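Local coordinates for serine proteinase inhibitor A (Sagittaria sagittifolia, PDB 3E8L), which inhibits endopeptidases, probably blocking trypsin and chymotrypsin at once through two reactive sites and kallikrein weakly, at residues D62-T74 and G82-P94. The protein carries 2 engineered substitutions. Sequence-based numbering, arbitrary orientation.
Sequences DRGLPVGFSASAT and GSRYKFSFSMPVP. With SO4 (sulfate ion), chain I.
Phe69 turns the edge of its ring onto the face of Phe87, with CE1 3.7 Å above the centre of that ring and the two planes at 67°, a T-shaped stack between directly paired residues of neighbouring strands. Val67, on the same side of the sheet, splits its methyls: CG1, anti to the backbone N (chi1 -168°), lies 4.0 Å from Phe87 CB, while CG2 reaches Phe89 CE1 at 3.6 Å. Leu65 lays CD1 over one face of the Phe89 ring, 3.9 Å from its centroid, in a CH-pi contact, and its other methyl meets Met91 CB. On the other side of the sheet, Lys86 passes Ser70 OG with its CB and extends until NZ hydrogen-bonds O1 of a sulfate ion, probably from the crystallisation liquor, at 3.2 Å. The backbones fix this register: Gly68 and Ser88 exchange two hydrogen bonds, as do Ser70 and Lys86, and Ser90 N adds a bond of 2.6 Å to Pro66 O. Farther out, Ile32 touches Val67 and Phe87, Phe181 meets Phe69, and Trp101 meets Phe87 and Phe89. An alanine in place of Phe87 would probably leave the Phe69 edge without the face it rests on and open a gap beside Trp101. Strands 67-70 and 84-89 thus exemplify a two-faced antiparallel pair, Ser70, Lys86 and Ser88 opposite an aromatic face that enters the buried core of a Kunitz-type (STI) beta-trefoil.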
loop_
_atom_site.group_PDB
_atom_site.type_symbol
_atom_site.label_atom_id
_atom_site.label_comp_id
_atom_site.label_asym_id
_atom_site.label_seq_id
_atom_site.Cartn_x
_atom_site.Cartn_y
_atom_site.Cartn_z
ATOM N N ASP A 62 27.805 0.717 3.471
ATOM C CA ASP A 62 26.880 -0.373 3.658
ATOM C C ASP A 62 25.968 -0.301 2.452
ATOM O O ASP A 62 25.567 0.776 2.035
ATOM N N ARG A 63 25.696 -1.430 1.834
ATOM C CA ARG A 63 24.847 -1.391 0.675
ATOM C C ARG A 63 23.456 -1.142 1.209
ATOM O O ARG A 63 23.101 -1.629 2.282
ATOM C CB ARG A 63 24.896 -2.721 -0.065
ATOM N N GLY A 64 22.674 -0.366 0.477
ATOM C CA GLY A 64 21.296 -0.197 0.851
ATOM C C GLY A 64 20.560 -1.408 0.325
ATOM O O GLY A 64 21.114 -2.217 -0.396
ATOM N N LEU A 65 19.305 -1.536 0.689
ATOM C CA LEU A 65 18.466 -2.568 0.142
ATOM C C LEU A 65 17.823 -2.095 -1.123
ATOM O O LEU A 65 17.573 -0.944 -1.305
ATOM C CB LEU A 65 17.418 -3.029 1.117
ATOM C CG LEU A 65 17.744 -3.803 2.365
ATOM C CD1 LEU A 65 16.579 -3.719 3.250
ATOM C CD2 LEU A 65 18.027 -5.212 2.084
ATOM N N PRO A 66 17.601 -3.022 -2.018
ATOM C CA PRO A 66 16.917 -2.748 -3.281
ATOM C C PRO A 66 15.443 -2.461 -3.051
ATOM O O PRO A 66 14.817 -3.131 -2.242
ATOM C CB PRO A 66 17.065 -4.066 -4.053
ATOM C CG PRO A 66 18.070 -4.870 -3.334
ATOM C CD PRO A 66 18.057 -4.423 -1.932
ATOM N N VAL A 67 14.896 -1.481 -3.765
ATOM C CA VAL A 67 13.493 -1.117 -3.644
ATOM C C VAL A 67 12.804 -1.193 -5.000
ATOM O O VAL A 67 13.320 -0.709 -5.993
ATOM C CB VAL A 67 13.312 0.318 -3.095
ATOM C CG1 VAL A 67 11.849 0.573 -2.710
ATOM C CG2 VAL A 67 14.240 0.597 -1.909
ATOM N N GLY A 68 11.619 -1.793 -5.030
ATOM C CA GLY A 68 10.767 -1.792 -6.222
ATOM C C GLY A 68 9.661 -0.773 -6.035
ATOM O O GLY A 68 9.164 -0.572 -4.914
ATOM N N PHE A 69 9.276 -0.128 -7.129
ATOM C CA PHE A 69 8.271 0.927 -7.097
ATOM C C PHE A 69 7.067 0.492 -7.889
ATOM O O PHE A 69 7.182 0.061 -9.036
ATOM C CB PHE A 69 8.832 2.228 -7.666
ATOM C CG PHE A 69 10.118 2.656 -7.023
ATOM C CD1 PHE A 69 10.158 2.983 -5.657
ATOM C CD2 PHE A 69 11.298 2.709 -7.768
ATOM C CE1 PHE A 69 11.355 3.363 -5.051
ATOM C CE2 PHE A 69 12.497 3.095 -7.172
ATOM C CZ PHE A 69 12.520 3.421 -5.808
ATOM N N SER A 70 5.894 0.577 -7.289
ATOM C CA SER A 70 4.733 0.104 -8.012
ATOM C C SER A 70 3.520 1.001 -7.858
ATOM O O SER A 70 3.489 1.874 -6.993
ATOM C CB SER A 70 4.465 -1.367 -7.690
ATOM O OG SER A 70 3.987 -1.512 -6.392
ATOM N N ALA A 71 2.537 0.804 -8.727
ATOM C CA ALA A 71 1.402 1.712 -8.854
ATOM C C ALA A 71 0.202 0.919 -9.332
ATOM O O ALA A 71 0.355 -0.230 -9.728
ATOM C CB ALA A 71 1.734 2.815 -9.850
ATOM N N SER A 72 -0.984 1.519 -9.320
ATOM C CA SER A 72 -2.165 0.819 -9.815
ATOM C C SER A 72 -2.086 0.542 -11.304
ATOM O O SER A 72 -1.443 1.286 -12.058
ATOM C CB SER A 72 -3.424 1.608 -9.526
ATOM O OG SER A 72 -3.814 1.385 -8.195
ATOM N N ALA A 73 -2.792 -0.486 -11.751
ATOM C CA ALA A 73 -2.882 -0.781 -13.173
ATOM C C ALA A 73 -3.119 0.485 -14.010
ATOM O O ALA A 73 -3.618 1.493 -13.516
ATOM C CB ALA A 73 -3.899 -1.878 -13.415
ATOM N N THR A 74 -2.758 0.404 -15.285
ATOM C CA THR A 74 -2.916 1.491 -16.248
ATOM C C THR A 74 -1.829 2.546 -16.192
ATOM O O THR A 74 -1.738 3.389 -17.072
ATOM C CB THR A 74 -4.297 2.176 -16.150
ATOM O OG1 THR A 74 -4.312 3.099 -15.060
ATOM C CG2 THR A 74 -5.403 1.162 -15.994
ATOM N N GLY A 82 5.713 13.954 -8.239
ATOM C CA GLY A 82 4.452 14.282 -7.594
ATOM C C GLY A 82 3.488 13.116 -7.489
ATOM O O GLY A 82 2.478 13.196 -6.770
ATOM N N SER A 83 3.774 12.033 -8.205
ATOM C CA SER A 83 2.862 10.892 -8.206
ATOM C C SER A 83 3.142 10.014 -7.009
ATOM O O SER A 83 4.125 10.196 -6.299
ATOM C CB SER A 83 2.993 10.072 -9.482
ATOM O OG SER A 83 2.221 10.638 -10.504
ATOM N N ARG A 84 2.273 9.049 -6.799
ATOM C CA ARG A 84 2.346 8.216 -5.609
ATOM C C ARG A 84 2.575 6.746 -5.923
ATOM O O ARG A 84 1.946 6.176 -6.815
ATOM C CB ARG A 84 1.106 8.432 -4.729
ATOM C CG ARG A 84 1.314 9.589 -3.786
ATOM C CD ARG A 84 1.035 10.958 -4.422
ATOM N NE ARG A 84 -0.398 11.122 -4.407
ATOM C CZ ARG A 84 -1.052 12.080 -3.786
ATOM N NH1 ARG A 84 -0.409 13.053 -3.163
ATOM N NH2 ARG A 84 -2.369 12.055 -3.826
ATOM N N TYR A 85 3.496 6.156 -5.179
ATOM C CA TYR A 85 3.903 4.784 -5.403
ATOM C C TYR A 85 4.101 4.006 -4.127
ATOM O O TYR A 85 4.453 4.565 -3.080
ATOM C CB TYR A 85 5.181 4.758 -6.219
ATOM C CG TYR A 85 5.020 5.522 -7.488
ATOM C CD1 TYR A 85 4.293 4.989 -8.551
ATOM C CD2 TYR A 85 5.563 6.790 -7.622
ATOM C CE1 TYR A 85 4.128 5.705 -9.731
ATOM C CE2 TYR A 85 5.400 7.516 -8.783
ATOM C CZ TYR A 85 4.683 6.976 -9.833
ATOM O OH TYR A 85 4.540 7.710 -10.982
ATOM N N LYS A 86 3.858 2.702 -4.234
ATOM C CA LYS A 86 4.194 1.738 -3.197
ATOM C C LYS A 86 5.697 1.463 -3.300
ATOM O O LYS A 86 6.199 1.180 -4.395
ATOM C CB LYS A 86 3.382 0.474 -3.455
ATOM C CG LYS A 86 3.592 -0.702 -2.506
ATOM C CD LYS A 86 2.375 -1.636 -2.683
ATOM C CE LYS A 86 2.687 -3.094 -2.411
ATOM N NZ LYS A 86 1.724 -3.983 -3.122
ATOM N N PHE A 87 6.406 1.584 -2.177
ATOM C CA PHE A 87 7.845 1.271 -2.090
ATOM C C PHE A 87 8.002 -0.098 -1.437
ATOM O O PHE A 87 7.412 -0.343 -0.393
ATOM C CB PHE A 87 8.563 2.315 -1.229
ATOM C CG PHE A 87 8.832 3.631 -1.927
ATOM C CD1 PHE A 87 7.986 4.110 -2.935
ATOM C CD2 PHE A 87 9.928 4.414 -1.542
ATOM C CE1 PHE A 87 8.246 5.340 -3.557
ATOM C CE2 PHE A 87 10.181 5.632 -2.150
ATOM C CZ PHE A 87 9.352 6.095 -3.157
ATOM N N SER A 88 8.798 -0.984 -2.029
ATOM C CA SER A 88 8.955 -2.336 -1.497
ATOM C C SER A 88 10.403 -2.783 -1.600
ATOM O O SER A 88 10.997 -2.776 -2.678
ATOM C CB SER A 88 8.050 -3.317 -2.237
ATOM O OG SER A 88 6.672 -3.074 -1.959
ATOM N N PHE A 89 10.978 -3.149 -0.471
ATOM C CA PHE A 89 12.310 -3.677 -0.466
ATOM C C PHE A 89 12.373 -5.049 -1.127
ATOM O O PHE A 89 11.472 -5.871 -0.976
ATOM C CB PHE A 89 12.828 -3.797 0.965
ATOM C CG PHE A 89 13.262 -2.490 1.578
ATOM C CD1 PHE A 89 14.211 -1.680 0.944
ATOM C CD2 PHE A 89 12.751 -2.092 2.802
ATOM C CE1 PHE A 89 14.626 -0.465 1.529
ATOM C CE2 PHE A 89 13.155 -0.898 3.399
ATOM C CZ PHE A 89 14.096 -0.084 2.774
ATOM N N SER A 90 13.453 -5.290 -1.864
ATOM C CA SER A 90 13.697 -6.602 -2.440
ATOM C C SER A 90 14.667 -7.273 -1.503
ATOM O O SER A 90 15.872 -7.007 -1.532
ATOM C CB SER A 90 14.295 -6.477 -3.839
ATOM O OG SER A 90 14.346 -7.737 -4.472
ATOM N N MET A 91 14.124 -8.105 -0.625
ATOM C CA MET A 91 14.914 -8.699 0.456
ATOM C C MET A 91 14.323 -10.046 0.821
ATOM O O MET A 91 13.117 -10.244 0.681
ATOM C CB MET A 91 14.940 -7.768 1.666
ATOM C CG MET A 91 13.553 -7.444 2.245
ATOM S SD MET A 91 13.588 -6.394 3.703
ATOM C CE MET A 91 14.671 -7.340 4.797
ATOM N N PRO A 92 15.166 -10.990 1.263
ATOM C CA PRO A 92 14.626 -12.313 1.570
ATOM C C PRO A 92 13.664 -12.177 2.741
ATOM O O PRO A 92 13.934 -11.408 3.668
ATOM C CB PRO A 92 15.864 -13.115 1.970
ATOM C CG PRO A 92 17.033 -12.330 1.477
ATOM C CD PRO A 92 16.607 -10.912 1.551
ATOM N N VAL A 93 12.550 -12.907 2.697
ATOM C CA VAL A 93 11.502 -12.735 3.702
ATOM C C VAL A 93 10.667 -14.010 3.837
ATOM O O VAL A 93 10.483 -14.720 2.860
ATOM C CB VAL A 93 10.651 -11.504 3.302
ATOM C CG1 VAL A 93 9.300 -11.898 2.813
ATOM C CG2 VAL A 93 10.592 -10.505 4.422
ATOM N N PRO A 94 10.187 -14.336 5.054
ATOM C CA PRO A 94 9.227 -15.445 5.146
ATOM C C PRO A 94 7.921 -15.035 4.464
ATOM O O PRO A 94 7.536 -13.866 4.566
ATOM C CB PRO A 94 9.021 -15.606 6.651
ATOM C CG PRO A 94 9.315 -14.255 7.227
ATOM C CD PRO A 94 10.392 -13.671 6.356
HETATM S S SO4 I . -0.484 -1.778 -5.616
HETATM O O1 SO4 I . -0.834 -2.631 -4.477
HETATM O O2 SO4 I . 0.311 -2.532 -6.584
HETATM O O3 SO4 I . -1.698 -1.249 -6.240
HETATM O O4 SO4 I . 0.329 -0.657 -5.159
#